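Long-range contacts in periplasmic binding protein/LacI transcriptional regulator (Alkaliphilus metalliredigens, PDB 3CTP), which binds beta-D-xylulofuranose and probably acts as a DNA-binding transcriptional repressor of the LacI family: residues S71-N76 with N268-E273; I175-G180 with G234-N239; T280-P285 with M313-I318. One frame throughout, in Å; residues are numbered along the deposited sequence.

Overall arrangement
The three contacts surround one sugar, beta-D-xylulofuranose, and each gives it a hydrogen bond from a side-chain amide: N72 in contact 1, N239 in contact 2 and Q284 in contact 3. Contact 2, nested in the loop that contact 1 closes, belongs to the parallel sheet of four strands; contact 3 follows contact 1 and pairs the last two strands of the other sheet. The centres of contacts 1 and 2 lie about 17 Å apart. Those of contacts 1 and 3 are about 13 Å apart. The centres of contacts 2 and 3 are about 16 Å apart. Contacts 1 and 3 touch through N268 ND2 and N283 OD1, 2.9 Å apart, a probable hydrogen bond, and N72 packs on N239 beside the ligand.

Contact 1. Residues S71-N76 with N268-E273; sequences SNPFFN and NSFIGE. With XLF (beta-D-xylulofuranose), chain C.
P73 lies over one face of the F270 ring where the first turn of helix 73-88 meets the segment leading into helix 271-274, beside the sugar pocket of this periplasmic-binding-protein-like fold. Its CB makes a CH-pi contact 3.9 Å from the ring centroid, 23° off the normal, while CG packs against I271 CB. Proline suits a first helical turn, where no amide hydrogen is needed, and its CB directs C-H bonds at the ring face, the two side chains crossing at about a right angle. N76 OD1 meets the edge of the same ring in its plane, 3.6 Å from F270 CE2, while N76 ND2 donates to I70 O. F270 also meets F214 of the second subunit. S269 CB comes within 3.7 Å of F74 N, small enough to sit against the helix start.

Behind this shell, N72 is the N-cap. With CG anti to the backbone N (chi1 179°), OD1 accepts from F74 N at 2.9 Å, the donor lying above the carbonyl plane. A water donates to the same OD1 and accepts from S269 OG, bridging the segments. N72 ND2 bonds both D213 and the ligand, reaching XLF O1 at 2.8 Å, and F74 CD2 approaches XLF C1 at 3.5 Å.

Contact 2. Residues I175-G180 with G234-N239; sequences ILHIKG and GIFVFN. With XLF (beta-D-xylulofuranose), chain C.
L176 and I235 are paired neighbours in adjacent parallel strands, 175-179 and 234-237, at the middle of the four-stranded parallel sheet in this periplasmic-binding-protein-like fold. The short strand axes run 4.7 Å apart at 16°. Backbone bonds pass back and forth between them: L176 N to G234 O, F236 N to L176 O, and I178 N to F236 O. A weak bond from F238 N to I178 O prolongs the pairing past the second strand.

One side-chain bond joins this backbone network. H177 ND1 donates to F236 O at 2.8 Å and 170°, with the oxygen in the imidazole plane but the nitrogen well above the carbonyl plane. F236 O thus accepts two hydrogen bonds, from H177 ND1 and I178 N, an arrangement that fixes the rotation of the imidazole and implies a hydrogen on ND1.

H177 and F236 also pair as rings. Both CG atoms lie opposite their backbone nitrogens, which brings the side chains side by side; the ring planes are only 13° apart but slid so far that they barely overlap. F194 of helix 185-200 stacks on F236. Separately, past the strands, G180 CA lies over the centre of the F238 ring, 3.7 Å from its centroid, a close approach that suits glycine.

On the face of L176, I178, I235 and V237 the packing is apolar. I235 CG2 touches both L176 CD2 and I178 CD1 at 4.1 Å, and V237 CG1 meets I178 CB; of these, I178 and V237 reach helix 240-252.

Polar groups gather at the carboxyl ends of the strands. K179 NZ bonds G180 O and forms salt bridges with E209 and E188. N239, the N-cap of helix 240-252, gives OD1 to A242 N, while its ND2 bonds D213 and XLF O5, the latter at 3.1 Å.

Contact 3. Residues T280-P285 with M313-I318; sequences TTINQP and MEVKLI. With XLF (beta-D-xylulofuranose), chain C.
T281 and I318 form an antiparallel hydrogen-bonded pair, T281 N to I318 O and I318 N to T281 O, the latter 2.8 Å long and nearly straight at 171°, while the short strand axes, 4.6 Å apart, run at 136° to each other. I282 and L317 follow as the non-hydrogen-bonded pair, and N283 N then donates to K316 O at 2.8 Å.

On the face of I282 and L317 the contacts are apolar. In I282, chi1 of -55° puts CG1 beside the backbone N and leaves CG2 anti to it, where it meets V315 CB at 3.6 Å; the other branch carries CD1 to L317 CD1. Apolar side chains suit this face, which packs against M162 and I264, with H166 beside T280 and L317.

The opposite face mixes carbon with polar tips. T281 CG2 lies alongside I318 CB, leaving OG1 to bond D240. N283 CB rests against I318 CG1 and K316 CG, each 3.8 Å away, and the lysine runs beside the amide in the same direction. N283 OD1 is bonded by N268, whereas ND2 donates to a water that in turn donates to E314 O, tying the segments together where they diverge. N283 O and K316 N are buried without a polar partner.

At the far end P285 CG packs against M313 CB at 3.5 Å and also approaches E314 O; as N-cap residue of helix 286-302, P285 turns the chain from strand to helix. Q284 points away from the other strand, its extended chain reaching the ligand, where NE2 donates to XLF O3 at 3.0 Å and OE1 is held by S154. The arrangement is an antiparallel pair at one side of the mixed sheet, its other side bonded to G265 and D267, that runs into the sugar pocket of this periplasmic-binding-protein-like fold.

Contact 1. Residues S71-N76 with N268-E273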
loop_
_atom_site.group_PDB
_atom_site.type_symbol
_atom_site.label_atom_id
_atom_site.label_comp_id
_atom_site.label_asym_id
_atom_site.label_seq_id
_atom_site.Cartn_x
_atom_site.Cartn_y
_atom_site.Cartn_z
ATOM N N SER A 71 0.700 -2.908 -3.013
ATOM C CA SER A 71 -0.697 -2.821 -2.456
ATOM C C SER A 71 -0.949 -3.622 -1.182
ATOM O O SER A 71 -1.855 -3.301 -0.417
ATOM C CB SER A 71 -1.768 -3.186 -3.453
ATOM O OG SER A 71 -1.968 -4.584 -3.533
ATOM N N ASN A 72 -0.126 -4.630 -0.919
ATOM C CA ASN A 72 -0.158 -5.262 0.413
ATOM C C ASN A 72 0.722 -4.455 1.363
ATOM O O ASN A 72 1.918 -4.289 1.107
ATOM C CB ASN A 72 0.363 -6.701 0.261
ATOM C CG ASN A 72 0.407 -7.443 1.575
ATOM O OD1 ASN A 72 0.363 -6.845 2.668
ATOM N ND2 ASN A 72 0.479 -8.786 1.483
ATOM N N PRO A 73 0.116 -3.891 2.416
ATOM C CA PRO A 73 0.862 -3.062 3.357
ATOM C C PRO A 73 2.161 -3.676 3.800
ATOM O O PRO A 73 3.146 -2.976 3.965
ATOM C CB PRO A 73 -0.105 -2.953 4.549
ATOM C CG PRO A 73 -1.439 -2.872 3.865
ATOM C CD PRO A 73 -1.328 -3.941 2.764
ATOM N N PHE A 74 2.196 -4.989 3.987
ATOM C CA PHE A 74 3.436 -5.591 4.479
ATOM C C PHE A 74 4.568 -5.341 3.468
ATOM O O PHE A 74 5.707 -5.020 3.838
ATOM C CB PHE A 74 3.264 -7.117 4.660
ATOM C CG PHE A 74 4.559 -7.808 5.036
ATOM C CD1 PHE A 74 5.011 -7.754 6.343
ATOM C CD2 PHE A 74 5.320 -8.438 4.067
ATOM C CE1 PHE A 74 6.235 -8.357 6.694
ATOM C CE2 PHE A 74 6.546 -9.042 4.387
ATOM C CZ PHE A 74 6.997 -8.990 5.712
ATOM N N PHE A 75 4.274 -5.479 2.183
ATOM C CA PHE A 75 5.360 -5.291 1.217
ATOM C C PHE A 75 5.738 -3.828 1.030
ATOM O O PHE A 75 6.907 -3.538 0.714
ATOM C CB PHE A 75 5.045 -5.941 -0.133
ATOM C CG PHE A 75 5.118 -7.435 -0.073
ATOM C CD1 PHE A 75 6.343 -8.064 0.141
ATOM C CD2 PHE A 75 3.976 -8.193 -0.178
ATOM C CE1 PHE A 75 6.414 -9.473 0.246
ATOM C CE2 PHE A 75 4.040 -9.585 -0.054
ATOM C CZ PHE A 75 5.258 -10.222 0.137
ATOM N N ASN A 76 4.799 -2.915 1.189
ATOM C CA ASN A 76 5.281 -1.532 1.106
ATOM C C ASN A 76 6.096 -1.138 2.329
ATOM O O ASN A 76 7.058 -0.379 2.221
ATOM C CB ASN A 76 4.209 -0.514 0.692
ATOM C CG ASN A 76 3.066 -0.390 1.650
ATOM O OD1 ASN A 76 3.269 0.040 2.797
ATOM N ND2 ASN A 76 1.801 -0.614 1.152
ATOM N N ASN A 268 1.706 -8.349 11.322
ATOM C CA ASN A 268 1.781 -7.037 11.985
ATOM C C ASN A 268 2.117 -5.949 10.971
ATOM O O ASN A 268 3.035 -5.149 11.179
ATOM C CB ASN A 268 2.802 -7.018 13.126
ATOM C CG ASN A 268 2.613 -5.800 14.027
ATOM O OD1 ASN A 268 1.561 -5.156 13.995
ATOM N ND2 ASN A 268 3.645 -5.465 14.818
ATOM N N SER A 269 1.344 -5.906 9.890
ATOM C CA SER A 269 1.420 -4.755 8.990
ATOM C C SER A 269 0.444 -3.642 9.437
ATOM O O SER A 269 -0.413 -3.840 10.324
ATOM C CB SER A 269 1.130 -5.171 7.547
ATOM O OG SER A 269 -0.232 -5.545 7.401
ATOM N N PHE A 270 0.582 -2.454 8.858
ATOM C CA PHE A 270 -0.135 -1.343 9.457
ATOM C C PHE A 270 -1.645 -1.464 9.377
ATOM O O PHE A 270 -2.365 -0.834 10.151
ATOM C CB PHE A 270 0.358 0.010 8.895
ATOM C CG PHE A 270 -0.050 0.295 7.468
ATOM C CD1 PHE A 270 -1.345 0.708 7.179
ATOM C CD2 PHE A 270 0.897 0.258 6.434
ATOM C CE1 PHE A 270 -1.743 1.029 5.846
ATOM C CE2 PHE A 270 0.528 0.580 5.108
ATOM C CZ PHE A 270 -0.805 0.961 4.819
ATOM N N ILE A 271 -2.147 -2.285 8.465
ATOM C CA ILE A 271 -3.597 -2.377 8.303
ATOM C C ILE A 271 -4.274 -2.920 9.556
ATOM O O ILE A 271 -5.438 -2.593 9.843
ATOM C CB ILE A 271 -3.962 -3.222 7.049
ATOM C CG1 ILE A 271 -5.446 -3.076 6.710
ATOM C CG2 ILE A 271 -3.595 -4.667 7.252
ATOM C CD1 ILE A 271 -5.781 -1.683 6.157
ATOM N N GLY A 272 -3.570 -3.747 10.315
ATOM C CA GLY A 272 -4.162 -4.327 11.532
ATOM C C GLY A 272 -4.400 -3.325 12.660
ATOM O O GLY A 272 -5.277 -3.529 13.523
ATOM N N GLU A 273 -3.651 -2.224 12.651
ATOM C CA GLU A 273 -3.793 -1.201 13.677
ATOM C C GLU A 273 -4.701 -0.095 13.175
ATOM O O GLU A 273 -5.401 0.595 13.928
ATOM C CB GLU A 273 -2.403 -0.668 14.074
ATOM C CG GLU A 273 -2.418 0.350 15.217
ATOM C CD GLU A 273 -3.246 -0.087 16.430
ATOM O OE1 GLU A 273 -2.918 -1.129 17.043
ATOM O OE2 GLU A 273 -4.217 0.634 16.788
HETATM O O4 XLF C . 3.854 -14.770 1.596
HETATM C C4 XLF C . 3.322 -14.321 2.845
HETATM C C5 XLF C . 1.831 -14.088 2.649
HETATM O O5 XLF C . 1.648 -12.669 2.663
HETATM C C3 XLF C . 3.876 -12.953 3.208
HETATM O O3 XLF C . 4.808 -13.029 4.295
HETATM C C2 XLF C . 2.624 -12.216 3.597
HETATM O O2 XLF C . 2.207 -12.579 4.929
HETATM C C1 XLF C . 2.764 -10.713 3.469
HETATM O O1 XLF C . 1.496 -10.096 3.738
HETATM O O HOH W 1 -0.543 -7.513 5.351
#

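Contact 2. Residues I175-G180 with G234-N239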
loop_
_atom_site.group_PDB
_atom_site.type_symbol
_atom_site.label_atom_id
_atom_site.label_comp_id
_atom_site.label_asym_id
_atom_site.label_seq_id
_atom_site.Cartn_x
_atom_site.Cartn_y
_atom_site.Cartn_z
ATOM N N ILE A 175 -12.836 -24.145 14.516
ATOM C CA ILE A 175 -11.799 -23.250 13.975
ATOM C C ILE A 175 -11.676 -23.356 12.465
ATOM O O ILE A 175 -11.716 -24.463 11.919
ATOM C CB ILE A 175 -10.468 -23.582 14.654
ATOM C CG1 ILE A 175 -10.551 -23.161 16.125
ATOM C CG2 ILE A 175 -9.272 -22.916 13.941
ATOM C CD1 ILE A 175 -9.376 -23.667 16.971
ATOM N N LEU A 176 -11.520 -22.190 11.818
ATOM C CA LEU A 176 -11.311 -22.105 10.378
ATOM C C LEU A 176 -9.950 -21.490 10.135
ATOM O O LEU A 176 -9.576 -20.513 10.813
ATOM C CB LEU A 176 -12.351 -21.143 9.791
ATOM C CG LEU A 176 -12.204 -20.742 8.318
ATOM C CD1 LEU A 176 -12.344 -21.947 7.403
ATOM C CD2 LEU A 176 -13.258 -19.710 7.947
ATOM N N HIS A 177 -9.222 -22.019 9.158
ATOM C CA HIS A 177 -8.006 -21.323 8.680
ATOM C C HIS A 177 -8.236 -20.957 7.218
ATOM O O HIS A 177 -8.503 -21.833 6.390
ATOM C CB HIS A 177 -6.758 -22.204 8.830
ATOM C CG HIS A 177 -5.528 -21.626 8.195
ATOM N ND1 HIS A 177 -5.250 -20.278 8.222
ATOM C CD2 HIS A 177 -4.502 -22.209 7.531
ATOM C CE1 HIS A 177 -4.099 -20.050 7.590
ATOM N NE2 HIS A 177 -3.622 -21.206 7.176
ATOM N N ILE A 178 -8.202 -19.650 6.937
ATOM C CA ILE A 178 -8.215 -19.170 5.565
ATOM C C ILE A 178 -6.752 -19.139 5.159
ATOM O O ILE A 178 -5.977 -18.291 5.649
ATOM C CB ILE A 178 -8.863 -17.801 5.469
ATOM C CG1 ILE A 178 -10.345 -17.982 5.861
ATOM C CG2 ILE A 178 -8.747 -17.254 4.018
ATOM C CD1 ILE A 178 -11.182 -16.709 5.915
ATOM N N LYS A 179 -6.373 -20.127 4.344
ATOM C CA LYS A 179 -4.969 -20.314 3.964
ATOM C C LYS A 179 -4.639 -19.643 2.657
ATOM O O LYS A 179 -5.523 -19.320 1.852
ATOM C CB LYS A 179 -4.595 -21.807 3.936
ATOM C CG LYS A 179 -5.207 -22.575 2.829
ATOM C CD LYS A 179 -4.695 -24.083 2.814
ATOM C CE LYS A 179 -3.238 -24.205 2.491
ATOM N NZ LYS A 179 -2.860 -23.813 1.094
ATOM N N GLY A 180 -3.358 -19.392 2.467
ATOM C CA GLY A 180 -2.904 -18.695 1.269
ATOM C C GLY A 180 -2.680 -19.663 0.135
ATOM O O GLY A 180 -2.807 -20.892 0.308
ATOM N N GLY A 234 -13.241 -19.255 16.031
ATOM C CA GLY A 234 -12.044 -18.476 15.732
ATOM C C GLY A 234 -11.613 -18.723 14.298
ATOM O O GLY A 234 -11.827 -19.812 13.761
ATOM N N ILE A 235 -10.972 -17.722 13.705
ATOM C CA ILE A 235 -10.488 -17.829 12.329
ATOM C C ILE A 235 -9.058 -17.326 12.297
ATOM O O ILE A 235 -8.783 -16.226 12.804
ATOM C CB ILE A 235 -11.325 -16.925 11.404
ATOM C CG1 ILE A 235 -12.798 -17.328 11.457
ATOM C CG2 ILE A 235 -10.825 -17.055 9.947
ATOM C CD1 ILE A 235 -13.708 -16.359 10.718
ATOM N N PHE A 236 -8.157 -18.111 11.703
ATOM C CA PHE A 236 -6.789 -17.662 11.449
ATOM C C PHE A 236 -6.710 -17.359 9.956
ATOM O O PHE A 236 -6.986 -18.239 9.136
ATOM C CB PHE A 236 -5.795 -18.796 11.817
ATOM C CG PHE A 236 -4.352 -18.547 11.399
ATOM C CD1 PHE A 236 -3.782 -17.290 11.510
ATOM C CD2 PHE A 236 -3.557 -19.620 10.948
ATOM C CE1 PHE A 236 -2.447 -17.075 11.120
ATOM C CE2 PHE A 236 -2.214 -19.414 10.546
ATOM C CZ PHE A 236 -1.656 -18.142 10.658
ATOM N N VAL A 237 -6.366 -16.115 9.614
ATOM C CA VAL A 237 -6.243 -15.730 8.207
ATOM C C VAL A 237 -4.776 -15.533 7.854
ATOM O O VAL A 237 -4.001 -14.991 8.646
ATOM C CB VAL A 237 -7.018 -14.425 7.912
ATOM C CG1 VAL A 237 -7.048 -14.193 6.394
ATOM C CG2 VAL A 237 -8.445 -14.505 8.465
ATOM N N PHE A 238 -4.388 -15.987 6.667
ATOM C CA PHE A 238 -2.961 -16.104 6.344
ATOM C C PHE A 238 -2.166 -14.809 6.374
ATOM O O PHE A 238 -0.935 -14.856 6.508
ATOM C CB PHE A 238 -2.758 -16.825 4.993
ATOM C CG PHE A 238 -3.254 -16.042 3.790
ATOM C CD1 PHE A 238 -2.377 -15.228 3.067
ATOM C CD2 PHE A 238 -4.564 -16.173 3.346
ATOM C CE1 PHE A 238 -2.844 -14.541 1.966
ATOM C CE2 PHE A 238 -5.029 -15.495 2.232
ATOM C CZ PHE A 238 -4.158 -14.680 1.538
ATOM N N ASN A 239 -2.809 -13.653 6.191
ATOM C CA ASN A 239 -2.097 -12.400 6.455
ATOM C C ASN A 239 -3.046 -11.307 6.851
ATOM O O ASN A 239 -4.265 -11.512 6.862
ATOM C CB ASN A 239 -1.160 -11.984 5.293
ATOM C CG ASN A 239 -1.897 -11.560 4.059
ATOM O OD1 ASN A 239 -3.077 -11.258 4.110
ATOM N ND2 ASN A 239 -1.190 -11.533 2.908
HETATM O O4 XLF C . 3.854 -14.770 1.596
HETATM C C4 XLF C . 3.322 -14.321 2.845
HETATM C C5 XLF C . 1.831 -14.088 2.649
HETATM O O5 XLF C . 1.648 -12.669 2.663
HETATM C C3 XLF C . 3.876 -12.953 3.208
HETATM O O3 XLF C . 4.808 -13.029 4.295
HETATM C C2 XLF C . 2.624 -12.216 3.597
HETATM O O2 XLF C . 2.207 -12.579 4.929
HETATM C C1 XLF C . 2.764 -10.713 3.469
HETATM O O1 XLF C . 1.496 -10.096 3.738
#

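Contact 3. Residues T280-P285 with M313-I318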
loop_
_atom_site.group_PDB
_atom_site.type_symbol
_atom_site.label_atom_id
_atom_site.label_comp_id
_atom_site.label_asym_id
_atom_site.label_seq_id
_atom_site.Cartn_x
_atom_site.Cartn_y
_atom_site.Cartn_z
ATOM N N THR A 280 -5.469 -8.876 16.299
ATOM C CA THR A 280 -4.458 -9.763 16.866
ATOM C C THR A 280 -3.712 -10.430 15.719
ATOM O O THR A 280 -4.320 -10.820 14.707
ATOM C CB THR A 280 -5.128 -10.824 17.722
ATOM O OG1 THR A 280 -5.749 -10.170 18.834
ATOM C CG2 THR A 280 -4.112 -11.863 18.207
ATOM N N THR A 281 -2.401 -10.549 15.853
ATOM C CA THR A 281 -1.615 -10.988 14.696
ATOM C C THR A 281 -0.292 -11.575 15.157
ATOM O O THR A 281 0.006 -11.608 16.346
ATOM C CB THR A 281 -1.401 -9.808 13.708
ATOM O OG1 THR A 281 -0.788 -10.279 12.494
ATOM C CG2 THR A 281 -0.517 -8.740 14.357
ATOM N N ILE A 282 0.469 -12.094 14.208
ATOM C CA ILE A 282 1.806 -12.594 14.464
ATOM C C ILE A 282 2.765 -11.626 13.787
ATOM O O ILE A 282 2.679 -11.351 12.585
ATOM C CB ILE A 282 2.028 -13.984 13.834
ATOM C CG1 ILE A 282 0.958 -14.985 14.311
ATOM C CG2 ILE A 282 3.447 -14.491 14.161
ATOM C CD1 ILE A 282 0.979 -15.250 15.840
ATOM N N ASN A 283 3.684 -11.085 14.571
ATOM C CA ASN A 283 4.657 -10.137 14.066
ATOM C C ASN A 283 5.726 -10.752 13.183
ATOM O O ASN A 283 6.434 -11.654 13.626
ATOM C CB ASN A 283 5.378 -9.490 15.267
ATOM C CG ASN A 283 6.295 -8.360 14.862
ATOM O OD1 ASN A 283 5.824 -7.275 14.489
ATOM N ND2 ASN A 283 7.620 -8.589 14.952
ATOM N N GLN A 284 5.878 -10.236 11.952
ATOM C CA GLN A 284 7.130 -10.440 11.208
ATOM C C GLN A 284 8.072 -9.286 11.468
ATOM O O GLN A 284 7.653 -8.113 11.384
ATOM C CB GLN A 284 6.871 -10.492 9.695
ATOM C CG GLN A 284 6.075 -11.684 9.239
ATOM C CD GLN A 284 6.284 -11.942 7.760
ATOM O OE1 GLN A 284 7.373 -12.324 7.355
ATOM N NE2 GLN A 284 5.224 -11.782 6.948
ATOM N N PRO A 285 9.335 -9.586 11.816
ATOM C CA PRO A 285 10.227 -8.509 12.257
ATOM C C PRO A 285 10.851 -7.803 11.069
ATOM O O PRO A 285 11.961 -8.144 10.625
ATOM C CB PRO A 285 11.296 -9.242 13.076
ATOM C CG PRO A 285 11.343 -10.639 12.465
ATOM C CD PRO A 285 9.900 -10.934 12.041
ATOM N N MET A 313 13.934 -15.564 10.791
ATOM C CA MET A 313 13.786 -14.605 11.895
ATOM C C MET A 313 12.593 -14.923 12.805
ATOM O O MET A 313 11.520 -15.311 12.355
ATOM C CB MET A 313 13.589 -13.144 11.382
ATOM C CG MET A 313 14.675 -12.503 10.518
ATOM S SD MET A 313 16.335 -12.404 11.266
ATOM C CE MET A 313 16.812 -13.692 10.219
ATOM N N GLU A 314 12.783 -14.707 14.102
ATOM C CA GLU A 314 11.785 -15.040 15.101
ATOM C C GLU A 314 10.537 -14.169 14.968
ATOM O O GLU A 314 10.628 -12.952 14.737
ATOM C CB GLU A 314 12.423 -14.797 16.487
ATOM C CG GLU A 314 11.531 -15.068 17.683
ATOM C CD GLU A 314 12.256 -14.859 19.013
ATOM O OE1 GLU A 314 13.453 -14.516 18.996
ATOM O OE2 GLU A 314 11.615 -15.016 20.072
ATOM N N VAL A 315 9.381 -14.802 15.184
ATOM C CA VAL A 315 8.081 -14.111 15.218
ATOM C C VAL A 315 7.520 -14.100 16.634
ATOM O O VAL A 315 7.982 -14.846 17.508
ATOM C CB VAL A 315 7.055 -14.772 14.255
ATOM C CG1 VAL A 315 7.598 -14.682 12.823
ATOM C CG2 VAL A 315 6.816 -16.210 14.640
ATOM N N LYS A 316 6.532 -13.249 16.863
ATOM C CA LYS A 316 5.893 -13.214 18.173
ATOM C C LYS A 316 4.443 -12.794 18.056
ATOM O O LYS A 316 4.061 -12.070 17.132
ATOM C CB LYS A 316 6.621 -12.236 19.075
ATOM C CG LYS A 316 6.491 -10.829 18.616
ATOM C CD LYS A 316 7.345 -9.861 19.437
ATOM C CE LYS A 316 7.155 -8.448 18.879
ATOM N NZ LYS A 316 8.407 -7.628 18.951
ATOM N N LEU A 317 3.640 -13.246 19.012
ATOM C CA LEU A 317 2.220 -12.915 19.042
ATOM C C LEU A 317 2.006 -11.471 19.476
ATOM O O LEU A 317 2.624 -11.013 20.459
ATOM C CB LEU A 317 1.540 -13.846 20.046
ATOM C CG LEU A 317 0.092 -13.516 20.362
ATOM C CD1 LEU A 317 -0.734 -13.887 19.144
ATOM C CD2 LEU A 317 -0.336 -14.345 21.568
ATOM N N ILE A 318 1.145 -10.753 18.748
ATOM C CA ILE A 318 0.750 -9.390 19.133
ATOM C C ILE A 318 -0.745 -9.440 19.452
ATOM O O ILE A 318 -1.579 -9.595 18.548
ATOM C CB ILE A 318 0.976 -8.382 17.985
ATOM C CG1 ILE A 318 2.414 -8.449 17.469
ATOM C CG2 ILE A 318 0.563 -6.952 18.424
ATOM C CD1 ILE A 318 3.453 -8.055 18.472
HETATM O O4 XLF C . 3.854 -14.770 1.596
HETATM C C4 XLF C . 3.322 -14.321 2.845
HETATM C C5 XLF C . 1.831 -14.088 2.649
HETATM O O5 XLF C . 1.648 -12.669 2.663
HETATM C C3 XLF C . 3.876 -12.953 3.208
HETATM O O3 XLF C . 4.808 -13.029 4.295
HETATM C C2 XLF C . 2.624 -12.216 3.597
HETATM O O2 XLF C . 2.207 -12.579 4.929
HETATM C C1 XLF C . 2.764 -10.713 3.469
HETATM O O1 XLF C . 1.496 -10.096 3.738
HETATM O O HOH W 2 9.152 -10.886 16.025
#